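Local atomic coordinates of aminoglycoside-O-phosphotransferase VIII (Streptomyces rimosus, PDB entry 4H05), a protein that probably transfers a phosphate group from ATP to the 3'-hydroxyl of aminoglycoside antibiotics, a magnesium-dependent kinase reaction that confers antibiotic resistance. Residues Y36-G41 and L45-A50; E63-L68 and P76-G81. All coordinates share one frame; numbering follows the deposited sequence.

Both contacts lie in the N-terminal lobe of a kinase-like fold: residues 36-50 form a hairpin, and the helix and strand of contact 2 come later in the chain. Lys48 of contact 1 forms salt bridges with Asp210, a predicted magnesium ligand, and with Glu61 of helix 54-71, the helix of contact 2. Strand 78-83 belongs to the same antiparallel sheet as the hairpin. The contact centres are about 14 Å apart, yet Leu45 CD2 packs on Val79 CG2 at 4.0 Å. The Asp210 side chain is about 7 Å from that of Phe46 in contact 1 and about 8 Å from that of Leu65 in contact 2, which puts both near the probable metal-nucleotide site.

Contact 1: Y36-G41 and L45-A50; sequences YRLRGG and LFVKVA
Tyr36 and Val47 form a hydrogen-bonded antiparallel pair, with Tyr36 N to Val47 O at 2.7 Å and Val47 N to Tyr36 O also at 2.7 Å. Leu38 and Leu45 repeat the pattern, Leu38 N reaching Leu45 O at 2.8 Å and Leu45 N reaching Leu38 O, also at 2.8 Å. Between them lies the non-hydrogen-bonded pair Arg37 and Phe46, where the Arg37 CA-H faces Leu45 O and the Phe46 CA-H faces Tyr36 O. The strand directions differ by 144°, evidence of a twisted hairpin.

The tight side is the buried face carrying Tyr36, Leu38, Leu45 and Val47. Leu38 CD1 comes to 3.7 Å from Val47 CG2, and Leu38 CD2 touches the same methyl, so one valine branch meets both ends of the leucine fork. Val47 CG2 lies anti to its own carbonyl carbon, which carries it to that fork, while CG1 is turned to the Tyr36 ring, 4.4 Å from CD2. Helix 6-17 and Trp23, which stacks edge-to-face with Tyr36, cover this face further.

The other face is looser and partly exposed. Here Arg37 and Phe46 run side by side in the same direction. Extended through chi1 and chi2, then bent at chi3 (-72°), the Arg37 chain brings one guanidinium face over the ring's CE2, which is 3.5 Å from Arg37 NH1. The planes are 87° apart and Arg37 NH2 lies in the ring plane at its edge, so this is not a parallel stack. Arg37 NH2 also forms a salt bridge with Glu44, which probably steadies the guanidinium. The chemistry implies that backbone bonds set the register and apolar packing fills the buried face, while on the other the Glu44-paired guanidinium lies against Phe46, whose side chain lies near the predicted magnesium ligand Asp210.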
ATOM      1  N   TYR A  36       9.320   7.196   9.958  1.00 28.02           N
ATOM      2  CA  TYR A  36      10.288   6.919  11.001  1.00 29.64           C
ATOM      3  C   TYR A  36       9.866   5.750  11.877  1.00 31.10           C
ATOM      4  O   TYR A  36       8.660   5.503  12.053  1.00 31.83           O
ATOM      5  CB  TYR A  36      10.487   8.160  11.903  1.00 32.77           C
ATOM      6  CG  TYR A  36      10.745   9.442  11.151  1.00 30.21           C
ATOM      7  CD1 TYR A  36      12.020   9.868  10.918  1.00 31.51           C
ATOM      8  CD2 TYR A  36       9.694  10.219  10.705  1.00 33.50           C
ATOM      9  CE1 TYR A  36      12.276  11.028  10.214  1.00 34.39           C
ATOM     10  CE2 TYR A  36       9.930  11.399  10.029  1.00 41.45           C
ATOM     11  CZ  TYR A  36      11.236  11.784   9.771  1.00 38.67           C
ATOM     12  OH  TYR A  36      11.475  12.941   9.103  1.00 50.70           O
ATOM     13  N   ARG A  37      10.868   5.062  12.406  1.00 30.51           N
ATOM     14  CA  ARG A  37      10.783   4.082  13.459  1.00 30.45           C
ATOM     15  C   ARG A  37      11.314   4.694  14.746  1.00 31.45           C
ATOM     16  O   ARG A  37      12.474   5.197  14.785  1.00 30.37           O
ATOM     17  CB  ARG A  37      11.614   2.895  13.085  1.00 36.19           C
ATOM     18  CG  ARG A  37      11.621   1.774  14.117  1.00 50.08           C
ATOM     19  CD  ARG A  37      12.598   0.666  13.679  1.00 60.16           C
ATOM     20  NE  ARG A  37      12.031  -0.063  12.539  1.00 64.47           N
ATOM     21  CZ  ARG A  37      11.148  -1.070  12.637  1.00 68.78           C
ATOM     22  NH1 ARG A  37      10.696  -1.663  11.537  1.00 58.09           N
ATOM     23  NH2 ARG A  37      10.710  -1.494  13.828  1.00 65.91           N
ATOM     24  N   LEU A  38      10.455   4.752  15.762  1.00 28.31           N
ATOM     25  CA  LEU A  38      10.805   5.338  17.061  1.00 29.15           C
ATOM     26  C   LEU A  38      10.921   4.213  18.011  1.00 30.61           C
ATOM     27  O   LEU A  38      10.007   3.422  18.128  1.00 34.87           O
ATOM     28  CB  LEU A  38       9.746   6.252  17.628  1.00 26.13           C
ATOM     29  CG  LEU A  38       9.771   7.715  17.287  1.00 27.15           C
ATOM     30  CD1 LEU A  38       9.790   7.797  15.719  1.00 26.65           C
ATOM     31  CD2 LEU A  38       8.582   8.417  17.992  1.00 22.31           C
ATOM     32  N   ARG A  39      12.005   4.182  18.761  1.00 30.21           N
ATOM     33  CA  ARG A  39      12.261   3.056  19.635  1.00 32.39           C
ATOM     34  C   ARG A  39      12.926   3.436  20.929  1.00 31.55           C
ATOM     35  O   ARG A  39      13.822   4.275  20.941  1.00 26.46           O
ATOM     36  CB  ARG A  39      13.143   2.069  18.916  1.00 34.43           C
ATOM     37  CG  ARG A  39      14.455   2.638  18.445  1.00 35.83           C
ATOM     38  CD  ARG A  39      15.249   1.577  17.700  1.00 36.22           C
ATOM     39  NE  ARG A  39      16.608   2.054  17.442  1.00 38.49           N
ATOM     40  CZ  ARG A  39      17.401   1.633  16.457  1.00 38.67           C
ATOM     41  NH1 ARG A  39      16.964   0.714  15.581  1.00 36.04           N
ATOM     42  NH2 ARG A  39      18.650   2.120  16.354  1.00 33.38           N
ATOM     43  N   GLY A  40      12.519   2.772  21.998  1.00 34.38           N
ATOM     44  CA  GLY A  40      12.958   3.105  23.358  1.00 37.87           C
ATOM     45  C   GLY A  40      12.234   2.194  24.323  1.00 40.32           C
ATOM     46  O   GLY A  40      11.016   1.972  24.190  1.00 37.42           O
ATOM     47  N   GLY A  41      12.975   1.717  25.321  1.00 39.79           N
ATOM     48  CA  GLY A  41      12.659   0.474  26.039  1.00 48.27           C
ATOM     49  C   GLY A  41      11.313  -0.202  26.321  1.00 43.56           C
ATOM     50  O   GLY A  41      10.489   0.336  27.034  1.00 54.07           O
ATOM     51  N   LEU A  45       7.440   2.319  17.771  1.00 28.04           N
ATOM     52  CA  LEU A  45       6.373   2.942  17.008  1.00 27.58           C
ATOM     53  C   LEU A  45       6.837   3.209  15.593  1.00 27.99           C
ATOM     54  O   LEU A  45       8.023   3.459  15.306  1.00 24.66           O
ATOM     55  CB  LEU A  45       5.958   4.260  17.607  1.00 25.32           C
ATOM     56  CG  LEU A  45       5.655   4.120  19.109  1.00 27.19           C
ATOM     57  CD1 LEU A  45       5.518   5.462  19.752  1.00 24.19           C
ATOM     58  CD2 LEU A  45       4.347   3.339  19.379  1.00 26.54           C
ATOM     59  N   PHE A  46       5.873   3.211  14.711  1.00 26.92           N
ATOM     60  CA  PHE A  46       6.047   3.776  13.398  1.00 26.46           C
ATOM     61  C   PHE A  46       5.399   5.161  13.333  1.00 25.22           C
ATOM     62  O   PHE A  46       4.235   5.338  13.769  1.00 29.55           O
ATOM     63  CB  PHE A  46       5.310   2.877  12.365  1.00 30.29           C
ATOM     64  CG  PHE A  46       5.926   1.526  12.108  1.00 36.05           C
ATOM     65  CD1 PHE A  46       5.207   0.574  11.334  1.00 39.65           C
ATOM     66  CD2 PHE A  46       7.186   1.143  12.613  1.00 36.01           C
ATOM     67  CE1 PHE A  46       5.739  -0.690  11.072  1.00 33.32           C
ATOM     68  CE2 PHE A  46       7.700  -0.131  12.341  1.00 40.13           C
ATOM     69  CZ  PHE A  46       6.969  -1.044  11.566  1.00 36.86           C
ATOM     70  N   VAL A  47       6.086   6.128  12.718  1.00 26.47           N
ATOM     71  CA  VAL A  47       5.585   7.532  12.590  1.00 25.94           C
ATOM     72  C   VAL A  47       5.697   7.953  11.153  1.00 26.84           C
ATOM     73  O   VAL A  47       6.739   7.765  10.526  1.00 28.83           O
ATOM     74  CB  VAL A  47       6.378   8.512  13.429  1.00 25.70           C
ATOM     75  CG1 VAL A  47       6.005   9.933  13.074  1.00 22.28           C
ATOM     76  CG2 VAL A  47       6.246   8.188  14.922  1.00 22.78           C
ATOM     77  N   LYS A  48       4.582   8.417  10.605  1.00 30.34           N
ATOM     78  CA  LYS A  48       4.495   8.883   9.234  1.00 32.98           C
ATOM     79  C   LYS A  48       4.069  10.340   9.328  1.00 34.33           C
ATOM     80  O   LYS A  48       3.154  10.680  10.067  1.00 34.41           O
ATOM     81  CB  LYS A  48       3.468   8.078   8.400  1.00 34.13           C
ATOM     82  CG  LYS A  48       3.954   6.684   8.039  1.00 37.20           C
ATOM     83  CD  LYS A  48       2.980   5.762   7.297  1.00 33.79           C
ATOM     84  CE  LYS A  48       2.296   6.402   6.136  1.00 33.83           C
ATOM     85  NZ  LYS A  48       1.343   5.458   5.492  1.00 29.11           N
ATOM     86  N   VAL A  49       4.764  11.188   8.593  1.00 37.47           N
ATOM     87  CA  VAL A  49       4.358  12.576   8.450  1.00 41.78           C
ATOM     88  C   VAL A  49       4.351  12.830   6.948  1.00 42.68           C
ATOM     89  O   VAL A  49       5.257  12.403   6.230  1.00 45.54           O
ATOM     90  CB  VAL A  49       5.354  13.517   9.210  1.00 49.16           C
ATOM     91  CG1 VAL A  49       4.786  14.927   9.379  1.00 51.25           C
ATOM     92  CG2 VAL A  49       5.674  12.950  10.587  1.00 44.68           C
ATOM     93  N   ALA A  50       3.310  13.484   6.454  1.00 46.74           N
ATOM     94  CA  ALA A  50       3.190  13.626   5.016  1.00 47.95           C
ATOM     95  C   ALA A  50       3.141  15.088   4.518  1.00 58.58           C
ATOM     96  O   ALA A  50       2.432  15.965   5.103  1.00 43.38           O
ATOM     97  CB  ALA A  50       1.983  12.892   4.537  1.00 42.87           C
TER

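Contact 2: E63-L68 and P76-G81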
ATOM      1  N   GLU A  63      -8.335   6.140  10.035  1.00 23.47           N
ATOM      2  CA  GLU A  63      -9.712   5.621   9.990  1.00 25.16           C
ATOM      3  C   GLU A  63      -9.723   4.271   9.408  1.00 24.72           C
ATOM      4  O   GLU A  63     -10.405   3.425   9.905  1.00 23.02           O
ATOM      5  CB  GLU A  63     -10.592   6.474   9.065  1.00 28.54           C
ATOM      6  CG  GLU A  63     -10.977   7.749   9.768  1.00 30.62           C
ATOM      7  CD  GLU A  63     -11.821   8.706   8.941  1.00 29.29           C
ATOM      8  OE1 GLU A  63     -11.925   8.542   7.718  1.00 26.43           O
ATOM      9  OE2 GLU A  63     -12.430   9.585   9.601  1.00 29.84           O
ATOM     10  N   ARG A  64      -8.897   4.072   8.372  1.00 24.29           N
ATOM     11  CA  ARG A  64      -8.837   2.778   7.716  1.00 26.01           C
ATOM     12  C   ARG A  64      -8.218   1.734   8.577  1.00 23.63           C
ATOM     13  O   ARG A  64      -8.658   0.544   8.625  1.00 25.20           O
ATOM     14  CB  ARG A  64      -8.113   2.860   6.376  1.00 26.11           C
ATOM     15  CG  ARG A  64      -8.980   3.540   5.325  1.00 29.04           C
ATOM     16  CD  ARG A  64      -8.247   4.087   4.132  1.00 26.20           C
ATOM     17  NE  ARG A  64      -9.128   4.612   3.094  1.00 25.88           N
ATOM     18  CZ  ARG A  64      -9.848   5.727   3.241  1.00 27.54           C
ATOM     19  NH1 ARG A  64      -9.856   6.410   4.380  1.00 26.65           N
ATOM     20  NH2 ARG A  64     -10.604   6.146   2.256  1.00 26.06           N
ATOM     21  N   LEU A  65      -7.147   2.136   9.215  1.00 23.09           N
ATOM     22  CA  LEU A  65      -6.421   1.212  10.117  1.00 23.33           C
ATOM     23  C   LEU A  65      -7.288   0.637  11.293  1.00 23.09           C
ATOM     24  O   LEU A  65      -7.172  -0.565  11.741  1.00 23.97           O
ATOM     25  CB  LEU A  65      -5.198   1.978  10.650  1.00 22.19           C
ATOM     26  CG  LEU A  65      -3.718   1.664  10.371  1.00 21.31           C
ATOM     27  CD1 LEU A  65      -3.293   0.853   9.246  1.00 20.47           C
ATOM     28  CD2 LEU A  65      -2.842   2.889  10.373  1.00 22.54           C
ATOM     29  N   VAL A  66      -8.069   1.510  11.874  1.00 21.56           N
ATOM     30  CA  VAL A  66      -8.935   1.200  12.991  1.00 20.14           C
ATOM     31  C   VAL A  66     -10.030   0.281  12.535  1.00 21.30           C
ATOM     32  O   VAL A  66     -10.418  -0.656  13.229  1.00 21.01           O
ATOM     33  CB  VAL A  66      -9.565   2.540  13.522  1.00 24.20           C
ATOM     34  CG1 VAL A  66     -10.710   2.245  14.432  1.00 23.47           C
ATOM     35  CG2 VAL A  66      -8.550   3.453  14.266  1.00 21.30           C
ATOM     36  N   TRP A  67     -10.580   0.557  11.344  1.00 22.76           N
ATOM     37  CA  TRP A  67     -11.629  -0.305  10.864  1.00 24.49           C
ATOM     38  C   TRP A  67     -11.094  -1.668  10.504  1.00 25.80           C
ATOM     39  O   TRP A  67     -11.658  -2.691  10.919  1.00 26.80           O
ATOM     40  CB  TRP A  67     -12.367   0.339   9.729  1.00 24.59           C
ATOM     41  CG  TRP A  67     -13.355  -0.529   9.107  1.00 21.30           C
ATOM     42  CD1 TRP A  67     -14.670  -0.741   9.519  1.00 23.71           C
ATOM     43  CD2 TRP A  67     -13.164  -1.375   7.944  1.00 23.36           C
ATOM     44  NE1 TRP A  67     -15.315  -1.567   8.668  1.00 22.92           N
ATOM     45  CE2 TRP A  67     -14.461  -2.037   7.715  1.00 26.06           C
ATOM     46  CE3 TRP A  67     -12.104  -1.643   7.099  1.00 24.22           C
ATOM     47  CZ2 TRP A  67     -14.662  -2.947   6.679  1.00 26.21           C
ATOM     48  CZ3 TRP A  67     -12.321  -2.515   6.031  1.00 28.45           C
ATOM     49  CH2 TRP A  67     -13.579  -3.186   5.844  1.00 26.28           C
ATOM     50  N   LEU A  68      -9.955  -1.704   9.833  1.00 23.72           N
ATOM     51  CA  LEU A  68      -9.302  -2.967   9.585  1.00 22.95           C
ATOM     52  C   LEU A  68      -9.020  -3.876  10.823  1.00 22.26           C
ATOM     53  O   LEU A  68      -9.159  -5.111  10.794  1.00 22.02           O
ATOM     54  CB  LEU A  68      -8.038  -2.708   8.803  1.00 25.11           C
ATOM     55  CG  LEU A  68      -7.899  -2.844   7.280  1.00 28.14           C
ATOM     56  CD1 LEU A  68      -9.047  -3.331   6.416  1.00 26.24           C
ATOM     57  CD2 LEU A  68      -7.125  -1.679   6.681  1.00 26.26           C
ATOM     58  N   PRO A  76      -1.236  -2.698  12.463  1.00 29.03           N
ATOM     59  CA  PRO A  76      -0.907  -2.333  13.848  1.00 29.09           C
ATOM     60  C   PRO A  76      -1.908  -1.325  14.459  1.00 30.14           C
ATOM     61  O   PRO A  76      -2.528  -0.580  13.757  1.00 24.65           O
ATOM     62  CB  PRO A  76       0.406  -1.603  13.681  1.00 29.27           C
ATOM     63  CG  PRO A  76       0.211  -0.886  12.354  1.00 30.87           C
ATOM     64  CD  PRO A  76      -0.538  -1.856  11.475  1.00 25.99           C
ATOM     65  N   ARG A  77      -1.990  -1.284  15.769  1.00 29.89           N
ATOM     66  CA  ARG A  77      -2.828  -0.327  16.463  1.00 28.82           C
ATOM     67  C   ARG A  77      -2.418   1.143  16.320  1.00 27.42           C
ATOM     68  O   ARG A  77      -1.238   1.528  16.286  1.00 29.25           O
ATOM     69  CB  ARG A  77      -2.841  -0.764  17.928  1.00 33.63           C
ATOM     70  CG  ARG A  77      -3.493   0.160  18.942  1.00 41.24           C
ATOM     71  CD  ARG A  77      -3.573  -0.510  20.336  1.00 41.85           C
ATOM     72  NE  ARG A  77      -4.525  -1.629  20.270  1.00 51.13           N
ATOM     73  CZ  ARG A  77      -5.856  -1.538  20.456  1.00 45.70           C
ATOM     74  NH1 ARG A  77      -6.427  -0.408  20.757  1.00 41.99           N
ATOM     75  NH2 ARG A  77      -6.629  -2.604  20.336  1.00 50.32           N
ATOM     76  N   VAL A  78      -3.395   2.008  16.214  1.00 23.42           N
ATOM     77  CA  VAL A  78      -3.132   3.417  16.023  1.00 25.28           C
ATOM     78  C   VAL A  78      -2.915   4.099  17.363  1.00 26.35           C
ATOM     79  O   VAL A  78      -3.649   3.786  18.281  1.00 23.73           O
ATOM     80  CB  VAL A  78      -4.306   4.085  15.372  1.00 24.10           C
ATOM     81  CG1 VAL A  78      -4.093   5.656  15.358  1.00 22.68           C
ATOM     82  CG2 VAL A  78      -4.472   3.431  14.022  1.00 21.77           C
ATOM     83  N   VAL A  79      -1.930   5.004  17.454  1.00 27.25           N
ATOM     84  CA  VAL A  79      -1.678   5.830  18.659  1.00 26.43           C
ATOM     85  C   VAL A  79      -2.297   7.203  18.397  1.00 24.96           C
ATOM     86  O   VAL A  79      -3.128   7.709  19.157  1.00 27.03           O
ATOM     87  CB  VAL A  79      -0.136   5.866  19.064  1.00 30.99           C
ATOM     88  CG1 VAL A  79       0.076   6.416  20.454  1.00 28.43           C
ATOM     89  CG2 VAL A  79       0.513   4.479  19.086  1.00 23.32           C
ATOM     90  N   GLU A  80      -1.980   7.832  17.301  1.00 25.70           N
ATOM     91  CA  GLU A  80      -2.641   9.068  17.001  1.00 27.83           C
ATOM     92  C   GLU A  80      -2.413   9.434  15.571  1.00 30.72           C
ATOM     93  O   GLU A  80      -1.547   8.842  14.921  1.00 31.27           O
ATOM     94  CB  GLU A  80      -2.054  10.177  17.899  1.00 26.86           C
ATOM     95  CG  GLU A  80      -0.544  10.163  17.967  1.00 26.56           C
ATOM     96  CD  GLU A  80       0.117  11.478  18.378  1.00 29.38           C
ATOM     97  OE1 GLU A  80      -0.287  12.533  17.822  1.00 25.31           O
ATOM     98  OE2 GLU A  80       1.072  11.437  19.243  1.00 26.16           O
ATOM     99  N   GLY A  81      -3.171  10.402  15.073  1.00 34.93           N
ATOM    100  CA  GLY A  81      -2.838  11.048  13.803  1.00 37.05           C
ATOM    101  C   GLY A  81      -3.430  12.428  13.739  1.00 39.40           C
ATOM    102  O   GLY A  81      -4.358  12.697  14.441  1.00 35.00           O
TER
HETATM  103  O   HOH W   1      -5.464  -0.307  13.917  1.00 28.92           O
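In the kinase-like N-terminal lobe, helix 54-71 packs beside the five-stranded sheet, and this contact joins it to the start of the outermost strand 78-83. The direct contacts are apolar. Val78 points its side chain at the helix, and its CG2 approaches Leu65 CB at 3.7 Å and Leu65 CD2 at 4.0 Å. Because CG2 is anti to the Val78 carbonyl carbon, it also reaches Val66 CG2, at 4.1 Å; these two valines cross at about a right angle. One methyl thus rests on two successive residues of the helix.

Pro76 adds a looser touch, its ring CD lying 4.5 Å from Leu65 CD1. The polar link is indirect: a water donates to Pro76 O at 3.0 Å and, more weakly, to Leu65 O at 2.8 Å, bridging two backbone carbonyls that could not bond each other. Leu65 also touches Val211, next to the predicted magnesium ligand Asp210. The short patch buries 160 Å², and its layout, a long helix following the third strand and set against the antiparallel sheet, is typical of the protein kinase-like N-lobe, where this helix probably corresponds to helix C, since its Glu61 salt-bridges Lys48 as in kinases.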